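Protease/Reverse transcriptase/ribonuclease H (PDB 7KSF) combines an aspartic protease, a reverse transcriptase and a ribonuclease H in one foamy-virus polypeptide that serves viral maturation and the copying of RNA into DNA. Local coordinates at residues Y593-A598 against M640-A645; M612-A617 against N627-P632; Y668-A673 against I714-G719. The protein carries 1 engineered substitution. All coordinates share one frame; numbering follows the deposited sequence.

Interaction 1: Y593-A598 against M640-A645. With CA (calcium ion), chain B.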
loop_
_atom_site.group_PDB
_atom_site.type_symbol
_atom_site.label_atom_id
_atom_site.label_comp_id
_atom_site.label_asym_id
_atom_site.label_seq_id
_atom_site.Cartn_x
_atom_site.Cartn_y
_atom_site.Cartn_z
ATOM N N TYR A 593 32.654 -0.093 -0.323
ATOM C CA TYR A 593 33.763 0.229 -1.209
ATOM C C TYR A 593 34.247 -1.050 -1.882
ATOM O O TYR A 593 34.440 -2.072 -1.216
ATOM C CB TYR A 593 34.910 0.884 -0.441
ATOM C CG TYR A 593 34.536 2.154 0.283
ATOM C CD1 TYR A 593 34.479 3.368 -0.387
ATOM C CD2 TYR A 593 34.249 2.138 1.639
ATOM C CE1 TYR A 593 34.138 4.532 0.273
ATOM C CE2 TYR A 593 33.907 3.294 2.310
ATOM C CZ TYR A 593 33.853 4.488 1.622
ATOM O OH TYR A 593 33.514 5.646 2.284
ATOM N N THR A 594 34.435 -0.992 -3.197
ATOM C CA THR A 594 34.893 -2.142 -3.958
ATOM C C THR A 594 36.084 -1.759 -4.823
ATOM O O THR A 594 36.340 -0.579 -5.084
ATOM C CB THR A 594 33.785 -2.724 -4.854
ATOM O OG1 THR A 594 33.370 -1.738 -5.808
ATOM C CG2 THR A 594 32.594 -3.159 -4.016
ATOM N N ASP A 595 36.804 -2.785 -5.265
ATOM C CA ASP A 595 37.967 -2.627 -6.130
ATOM C C ASP A 595 38.378 -4.009 -6.622
ATOM O O ASP A 595 37.869 -5.031 -6.154
ATOM C CB ASP A 595 39.121 -1.936 -5.396
ATOM C CG ASP A 595 40.226 -1.494 -6.331
ATOM O OD1 ASP A 595 41.119 -2.317 -6.624
ATOM O OD2 ASP A 595 40.200 -0.330 -6.777
ATOM N N GLY A 596 39.308 -4.025 -7.573
ATOM C CA GLY A 596 39.827 -5.262 -8.123
ATOM C C GLY A 596 41.088 -5.067 -8.937
ATOM O O GLY A 596 41.185 -4.138 -9.746
ATOM N N SER A 597 42.061 -5.947 -8.735
ATOM C CA SER A 597 43.351 -5.851 -9.387
ATOM C C SER A 597 43.648 -7.150 -10.118
ATOM O O SER A 597 42.992 -8.172 -9.906
ATOM C CB SER A 597 44.458 -5.528 -8.375
ATOM O OG SER A 597 44.110 -4.408 -7.585
ATOM N N ALA A 598 44.653 -7.091 -10.993
ATOM C CA ALA A 598 45.053 -8.274 -11.764
ATOM C C ALA A 598 46.481 -8.042 -12.274
ATOM O O ALA A 598 46.683 -7.403 -13.306
ATOM C CB ALA A 598 44.097 -8.556 -12.902
ATOM N N MET A 640 37.014 -7.394 -14.423
ATOM C CA MET A 640 36.202 -8.476 -13.872
ATOM C C MET A 640 36.374 -8.557 -12.363
ATOM O O MET A 640 35.398 -8.746 -11.625
ATOM C CB MET A 640 36.580 -9.808 -14.528
ATOM C CG MET A 640 35.436 -10.806 -14.667
ATOM S SD MET A 640 34.729 -11.359 -13.105
ATOM C CE MET A 640 36.186 -11.981 -12.267
ATOM N N ALA A 641 37.612 -8.416 -11.883
ATOM C CA ALA A 641 37.836 -8.303 -10.446
ATOM C C ALA A 641 37.105 -7.095 -9.873
ATOM O O ALA A 641 36.629 -7.132 -8.732
ATOM C CB ALA A 641 39.333 -8.223 -10.153
ATOM N N GLU A 642 37.008 -6.011 -10.644
ATOM C CA GLU A 642 36.186 -4.881 -10.241
ATOM C C GLU A 642 34.718 -5.088 -10.584
ATOM O O GLU A 642 33.861 -4.385 -10.036
ATOM C CB GLU A 642 36.710 -3.594 -10.885
ATOM C CG GLU A 642 38.113 -3.229 -10.432
ATOM C CD GLU A 642 38.642 -1.973 -11.083
ATOM O OE1 GLU A 642 38.301 -1.723 -12.252
ATOM O OE2 GLU A 642 39.402 -1.234 -10.421
ATOM N N ILE A 643 34.413 -6.038 -11.470
ATOM C CA ILE A 643 33.027 -6.405 -11.738
ATOM C C ILE A 643 32.499 -7.337 -10.654
ATOM O O ILE A 643 31.438 -7.095 -10.071
ATOM C CB ILE A 643 32.896 -7.042 -13.134
ATOM C CG1 ILE A 643 32.884 -5.971 -14.226
ATOM C CG2 ILE A 643 31.637 -7.896 -13.226
ATOM C CD1 ILE A 643 32.750 -6.533 -15.625
ATOM N N ALA A 644 33.229 -8.416 -10.370
ATOM C CA ALA A 644 32.793 -9.346 -9.335
ATOM C C ALA A 644 32.855 -8.732 -7.945
ATOM O O ALA A 644 32.238 -9.267 -7.017
ATOM C CB ALA A 644 33.631 -10.624 -9.380
ATOM N N ALA A 645 33.578 -7.622 -7.776
ATOM C CA ALA A 645 33.685 -7.003 -6.460
ATOM C C ALA A 645 32.355 -6.425 -5.998
ATOM O O ALA A 645 32.107 -6.334 -4.791
ATOM C CB ALA A 645 34.758 -5.914 -6.474
HETATM CA CA CA B . 40.768 -2.490 -9.625
#

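Interaction 2: M612-A617 against N627-P632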
loop_
_atom_site.group_PDB
_atom_site.type_symbol
_atom_site.label_atom_id
_atom_site.label_comp_id
_atom_site.label_asym_id
_atom_site.label_seq_id
_atom_site.Cartn_x
_atom_site.Cartn_y
_atom_site.Cartn_z
ATOM N N MET A 612 39.856 -9.145 -5.718
ATOM C CA MET A 612 38.911 -8.071 -5.453
ATOM C C MET A 612 38.881 -7.750 -3.965
ATOM O O MET A 612 39.345 -8.523 -3.124
ATOM C CB MET A 612 37.509 -8.449 -5.948
ATOM C CG MET A 612 36.866 -9.594 -5.185
ATOM S SD MET A 612 35.337 -10.156 -5.957
ATOM C CE MET A 612 34.720 -11.299 -4.728
ATOM N N GLY A 613 38.329 -6.583 -3.645
ATOM C CA GLY A 613 38.252 -6.142 -2.267
ATOM C C GLY A 613 36.933 -5.469 -1.944
ATOM O O GLY A 613 36.427 -4.678 -2.744
ATOM N N ILE A 614 36.368 -5.774 -0.779
ATOM C CA ILE A 614 35.067 -5.256 -0.374
ATOM C C ILE A 614 35.178 -4.731 1.051
ATOM O O ILE A 614 35.779 -5.377 1.916
ATOM C CB ILE A 614 33.962 -6.331 -0.472
ATOM C CG1 ILE A 614 33.805 -6.826 -1.918
ATOM C CG2 ILE A 614 32.639 -5.794 0.047
ATOM C CD1 ILE A 614 34.641 -8.048 -2.257
ATOM N N VAL A 615 34.600 -3.553 1.293
ATOM C CA VAL A 615 34.621 -2.910 2.603
ATOM C C VAL A 615 33.207 -2.461 2.944
ATOM O O VAL A 615 32.553 -1.795 2.135
ATOM C CB VAL A 615 35.588 -1.709 2.638
ATOM C CG1 VAL A 615 35.510 -1.004 3.981
ATOM C CG2 VAL A 615 37.010 -2.155 2.345
ATOM N N HIS A 616 32.739 -2.822 4.139
ATOM C CA HIS A 616 31.447 -2.372 4.651
ATOM C C HIS A 616 31.702 -1.248 5.647
ATOM O O HIS A 616 32.282 -1.475 6.714
ATOM C CB HIS A 616 30.677 -3.521 5.300
ATOM C CG HIS A 616 29.249 -3.191 5.613
ATOM N ND1 HIS A 616 28.228 -4.111 5.486
ATOM C CD2 HIS A 616 28.671 -2.047 6.046
ATOM C CE1 HIS A 616 27.084 -3.545 5.828
ATOM N NE2 HIS A 616 27.324 -2.293 6.170
ATOM N N ALA A 617 31.264 -0.039 5.302
ATOM C CA ALA A 617 31.472 1.142 6.126
ATOM C C ALA A 617 30.136 1.776 6.481
ATOM O O ALA A 617 29.212 1.805 5.663
ATOM C CB ALA A 617 32.360 2.162 5.413
ATOM N N ASN A 627 33.169 -4.921 8.447
ATOM C CA ASN A 627 33.991 -6.063 8.069
ATOM C C ASN A 627 34.782 -5.732 6.812
ATOM O O ASN A 627 34.446 -4.811 6.064
ATOM C CB ASN A 627 33.148 -7.325 7.841
ATOM C CG ASN A 627 32.640 -7.934 9.130
ATOM O OD1 ASN A 627 33.373 -8.038 10.112
ATOM N ND2 ASN A 627 31.375 -8.339 9.134
ATOM N N GLN A 628 35.839 -6.508 6.591
ATOM C CA GLN A 628 36.682 -6.394 5.415
ATOM C C GLN A 628 36.712 -7.727 4.681
ATOM O O GLN A 628 36.437 -8.782 5.260
ATOM C CB GLN A 628 38.106 -5.967 5.791
ATOM C CG GLN A 628 38.175 -4.677 6.589
ATOM C CD GLN A 628 39.599 -4.259 6.898
ATOM O OE1 GLN A 628 40.552 -4.778 6.317
ATOM N NE2 GLN A 628 39.748 -3.315 7.820
ATOM N N TRP A 629 37.045 -7.673 3.392
ATOM C CA TRP A 629 37.089 -8.872 2.566
ATOM C C TRP A 629 38.178 -8.725 1.515
ATOM O O TRP A 629 38.302 -7.674 0.880
ATOM C CB TRP A 629 35.735 -9.141 1.896
ATOM C CG TRP A 629 34.645 -9.534 2.857
ATOM C CD1 TRP A 629 34.418 -10.777 3.371
ATOM C CD2 TRP A 629 33.635 -8.681 3.410
ATOM N NE1 TRP A 629 33.332 -10.753 4.211
ATOM C CE2 TRP A 629 32.833 -9.476 4.253
ATOM C CE3 TRP A 629 33.329 -7.323 3.276
ATOM C CZ2 TRP A 629 31.745 -8.960 4.957
ATOM C CZ3 TRP A 629 32.251 -6.812 3.979
ATOM C CH2 TRP A 629 31.471 -7.629 4.806
ATOM N N SER A 630 38.959 -9.793 1.329
ATOM C CA SER A 630 40.066 -9.821 0.373
ATOM C C SER A 630 40.094 -11.202 -0.268
ATOM O O SER A 630 40.482 -12.177 0.381
ATOM C CB SER A 630 41.395 -9.511 1.063
ATOM O OG SER A 630 42.491 -9.865 0.235
ATOM N N ILE A 631 39.700 -11.288 -1.536
ATOM C CA ILE A 631 39.501 -12.586 -2.177
ATOM C C ILE A 631 40.276 -12.681 -3.487
ATOM O O ILE A 631 40.182 -11.772 -4.326
ATOM C CB ILE A 631 38.007 -12.848 -2.420
ATOM C CG1 ILE A 631 37.221 -12.731 -1.113
ATOM C CG2 ILE A 631 37.805 -14.214 -3.053
ATOM C CD1 ILE A 631 35.734 -12.938 -1.277
ATOM N N PRO A 632 41.048 -13.746 -3.709
ATOM C CA PRO A 632 41.635 -13.970 -5.037
ATOM C C PRO A 632 40.656 -14.680 -5.962
ATOM O O PRO A 632 39.907 -15.570 -5.546
ATOM C CB PRO A 632 42.854 -14.849 -4.737
ATOM C CG PRO A 632 42.460 -15.610 -3.537
ATOM C CD PRO A 632 41.564 -14.705 -2.718
#

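Interaction 3: Y668-A673 against I714-G719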
loop_
_atom_site.group_PDB
_atom_site.type_symbol
_atom_site.label_atom_id
_atom_site.label_comp_id
_atom_site.label_asym_id
_atom_site.label_seq_id
_atom_site.Cartn_x
_atom_site.Cartn_y
_atom_site.Cartn_z
ATOM N N TYR A 668 33.557 1.569 -15.985
ATOM C CA TYR A 668 32.631 0.768 -16.779
ATOM C C TYR A 668 31.545 0.133 -15.922
ATOM O O TYR A 668 30.416 -0.050 -16.390
ATOM C CB TYR A 668 33.396 -0.311 -17.543
ATOM C CG TYR A 668 32.518 -1.218 -18.375
ATOM C CD1 TYR A 668 32.081 -0.827 -19.634
ATOM C CD2 TYR A 668 32.132 -2.468 -17.908
ATOM C CE1 TYR A 668 31.282 -1.652 -20.401
ATOM C CE2 TYR A 668 31.330 -3.297 -18.665
ATOM C CZ TYR A 668 30.906 -2.884 -19.912
ATOM O OH TYR A 668 30.110 -3.709 -20.672
ATOM N N VAL A 669 31.862 -0.208 -14.672
ATOM C CA VAL A 669 30.890 -0.887 -13.822
ATOM C C VAL A 669 29.758 0.058 -13.441
ATOM O O VAL A 669 28.577 -0.260 -13.621
ATOM C CB VAL A 669 31.585 -1.469 -12.579
ATOM C CG1 VAL A 669 30.574 -2.170 -11.683
ATOM C CG2 VAL A 669 32.687 -2.429 -12.992
ATOM N N ALA A 670 30.097 1.238 -12.918
ATOM C CA ALA A 670 29.068 2.156 -12.443
ATOM C C ALA A 670 28.225 2.696 -13.589
ATOM O O ALA A 670 27.003 2.835 -13.456
ATOM C CB ALA A 670 29.709 3.298 -11.660
ATOM N N GLU A 671 28.856 3.012 -14.724
ATOM C CA GLU A 671 28.101 3.510 -15.870
ATOM C C GLU A 671 27.177 2.438 -16.435
ATOM O O GLU A 671 26.056 2.742 -16.858
ATOM C CB GLU A 671 29.053 4.016 -16.954
ATOM C CG GLU A 671 29.991 5.132 -16.513
ATOM C CD GLU A 671 29.287 6.456 -16.303
ATOM O OE1 GLU A 671 28.137 6.607 -16.769
ATOM O OE2 GLU A 671 29.887 7.349 -15.671
ATOM N N SER A 672 27.627 1.181 -16.457
ATOM C CA SER A 672 26.792 0.110 -16.990
ATOM C C SER A 672 25.585 -0.149 -16.099
ATOM O O SER A 672 24.489 -0.425 -16.593
ATOM C CB SER A 672 27.614 -1.167 -17.158
ATOM O OG SER A 672 28.790 -0.921 -17.912
ATOM N N ALA A 673 25.767 -0.059 -14.778
ATOM C CA ALA A 673 24.657 -0.274 -13.861
ATOM C C ALA A 673 23.613 0.832 -13.945
ATOM O O ALA A 673 22.489 0.643 -13.469
ATOM C CB ALA A 673 25.178 -0.393 -12.429
ATOM N N ILE A 714 24.575 3.312 -6.803
ATOM C CA ILE A 714 25.925 3.036 -7.283
ATOM C C ILE A 714 26.544 4.334 -7.776
ATOM O O ILE A 714 25.995 4.990 -8.670
ATOM C CB ILE A 714 25.927 1.978 -8.397
ATOM C CG1 ILE A 714 25.541 0.609 -7.830
ATOM C CG2 ILE A 714 27.287 1.923 -9.077
ATOM C CD1 ILE A 714 25.539 -0.500 -8.851
ATOM N N GLN A 715 27.687 4.699 -7.196
ATOM C CA GLN A 715 28.471 5.859 -7.589
ATOM C C GLN A 715 29.751 5.408 -8.294
ATOM O O GLN A 715 29.926 4.227 -8.618
ATOM C CB GLN A 715 28.791 6.728 -6.369
ATOM C CG GLN A 715 27.637 7.563 -5.857
ATOM C CD GLN A 715 28.064 8.522 -4.765
ATOM O OE1 GLN A 715 29.239 8.584 -4.403
ATOM N NE2 GLN A 715 27.111 9.279 -4.233
ATOM N N HIS A 716 30.653 6.361 -8.513
ATOM C CA HIS A 716 31.936 6.090 -9.151
ATOM C C HIS A 716 32.888 7.225 -8.818
ATOM O O HIS A 716 32.532 8.397 -8.970
ATOM C CB HIS A 716 31.785 5.943 -10.670
ATOM C CG HIS A 716 30.840 6.931 -11.279
ATOM N ND1 HIS A 716 29.509 6.646 -11.501
ATOM C CD2 HIS A 716 31.030 8.197 -11.716
ATOM C CE1 HIS A 716 28.920 7.693 -12.049
ATOM N NE2 HIS A 716 29.820 8.649 -12.189
ATOM N N GLU A 717 34.095 6.866 -8.367
ATOM C CA GLU A 717 35.138 7.863 -8.005
ATOM C C GLU A 717 36.505 7.348 -8.470
ATOM O O GLU A 717 36.915 6.266 -8.009
ATOM C CB GLU A 717 35.131 8.120 -6.497
ATOM C CG GLU A 717 33.980 8.995 -6.039
ATOM C CD GLU A 717 34.123 9.546 -4.630
ATOM O OE1 GLU A 717 35.230 9.438 -4.067
ATOM O OE2 GLU A 717 33.129 10.080 -4.100
ATOM N N LYS A 718 37.170 8.098 -9.355
ATOM C CA LYS A 718 38.505 7.705 -9.884
ATOM C C LYS A 718 39.434 7.371 -8.710
ATOM O O LYS A 718 39.895 6.215 -8.633
ATOM C CB LYS A 718 39.090 8.828 -10.747
ATOM C CG LYS A 718 40.504 8.587 -11.255
ATOM C CD LYS A 718 41.020 9.700 -12.142
ATOM C CE LYS A 718 39.975 10.226 -13.103
ATOM N NZ LYS A 718 40.482 11.373 -13.893
ATOM N N GLY A 719 39.692 8.352 -7.841
ATOM C CA GLY A 719 40.570 8.153 -6.672
ATOM C C GLY A 719 42.004 7.870 -7.084
ATOM O O GLY A 719 42.620 6.959 -6.494
#

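Interaction 1: Y593-A598 against M640-A645
A buried strand-on-helix contact that doubles as a metal site joins the central strand of the RNase H fold to its first helix, with Gly596 and Glu642 sharing a calcium ion. The strand and helix segments run nearly antiparallel, at 152°, and their axes come within 5.9 Å. Small residues allow this closeness: Gly596 has no side chain, and its CA lies 4.2 Å from Glu642 CA. The methyl of Ala641 sits against Gly596 as well, with CB 3.6 Å from its CA. One helical turn on, Ala645 CB packs on the carbonyl of Asp595. Thr594 extends the seam by laying CG2 against the carbonyl of Ala645, while its OG1 is hydrogen-bonded to Ile663 O on the next strand.

Glu642 reaches the ion with CG beside its own backbone N (chi1 -63°) and an extended chain beyond, which carries the carboxylate past the Gly596 backbone. Helix and strand supply one ligand each, Glu642 OE2 at 2.0 Å and Gly596 O at 1.7 Å; both bonds are shorter than calcium normally allows, and the exact position of the ion is doubtful. The Asp595 side chain runs abreast of Glu642, with the carboxylate planes 90° apart. Asp736 and Asp665 bring two more acidic side chains close to Asp595. The cluster is consistent with the four-carboxylate metal site of RNases H. Only two ligands are modelled, and Asp595 OD1 stands 3.0 Å from the ion without being one of them.

Interaction 2: M612-A617 against N627-P632
Trp629 sets the CE3 edge of its indole against the backbone carbonyl of Ile614, its partner on the neighbouring strand of an antiparallel beta hairpin that forms one side of the RNase H sheet. Ile614 O lies 3.4 Å from CE3, near the ring plane, whereas Ile614 CG2 comes in from out of the plane, 3.6 Å from the same CE3. Further along the rim, His616 CB approaches CZ3 at 3.9 Å. On the side opposite to Ile614 CG2, Asn627 CB lies 3.4 Å above the indole plane, offset toward the rim, and Phe648 of helix 638-654 makes an edge-to-face contact with the ring.

Met612 and Ile631 continue this helix-facing side: the extended Met612 chain carries CE out to 4.0 Å from Ile631 CD1. Val615, Gln628 and Ser630 point to the other face, where helix 727-744 packs.

Backbone bonds tie Met612 to Ile631 and Ile614 to Trp629 in both directions, the one from Trp629 N being weak. A fifth, nearly straight at 177°, joins His616 N to Asn627 O. At the non-hydrogen-bonded pair Gly613-Ser630 the strands close in, and Gly613 CA makes a CA-H...O contact of 3.5 Å with Trp629 O.

Interaction 3: Y668-A673 against I714-G719
Ala670 and Ala673 turn their methyls toward Ile714, which answers each with a different branch. Its CG2 lies 3.8 Å from Ala670 CB, while CD1 at the end of the other branch reaches Ala673 CB at 3.6 Å. One isoleucine thus spans neighbouring turns of the helix, like a strip laid along its small-residue side. Next on the strand, Gln715 CB points away from the helix, and its carbonyl O packs on the Ala670 methyl.

His716 presents the edge of its imidazole to the same methyl, with ND1 3.4 Å from Ala670 CB. A chi1 of 41° places CG between backbone N and carbonyl carbon, which turns that ring edge to Ala670. Glu671 comes from another direction: its chain bends at chi2 (-72°) and sets OE2 3.6 Å above one face of the His716 ring, offset toward the rim near NE2. The carboxylate and ring planes are inclined by 42°, and the two side chains cross at about a right angle.

Helix 667-683 belongs to the beta-alpha-beta connection between parallel strands 660-664 and 712-716 of the RNase H sheet, and here it packs on the outermost of them. No hydrogen bond crosses the contact. Its grip is therefore van der Waals, and because the carboxylate sits over the imidazole face and not in line with an N-H, any attraction between Glu671 and His716 would probably be a diffuse electrostatic one.

In the fold
All three contacts involve strands of one RNase H sheet of order 3-2-1-4-5, sampled from its hairpin side to its opposite edge. Interactions 1 and 2 are joined directly: Tyr593 O and Asp595 O face Val615 N and Gly613 N as probable hydrogen bonds, and Ala641 O packs on Met612 CB. Helix 638-654 also links interaction 1 to interaction 3, where Val669 CG2 meets Ile643 CG1. Interactions 2 and 3 do not touch, their centres lying about 17 Å apart. Interaction 1 is buried and relies on small residues and a metal, interaction 2 is partly buried and relies on backbone bonding, whereas interaction 3 is a surface contact made by methyls and an imidazole with a carboxylate over its face.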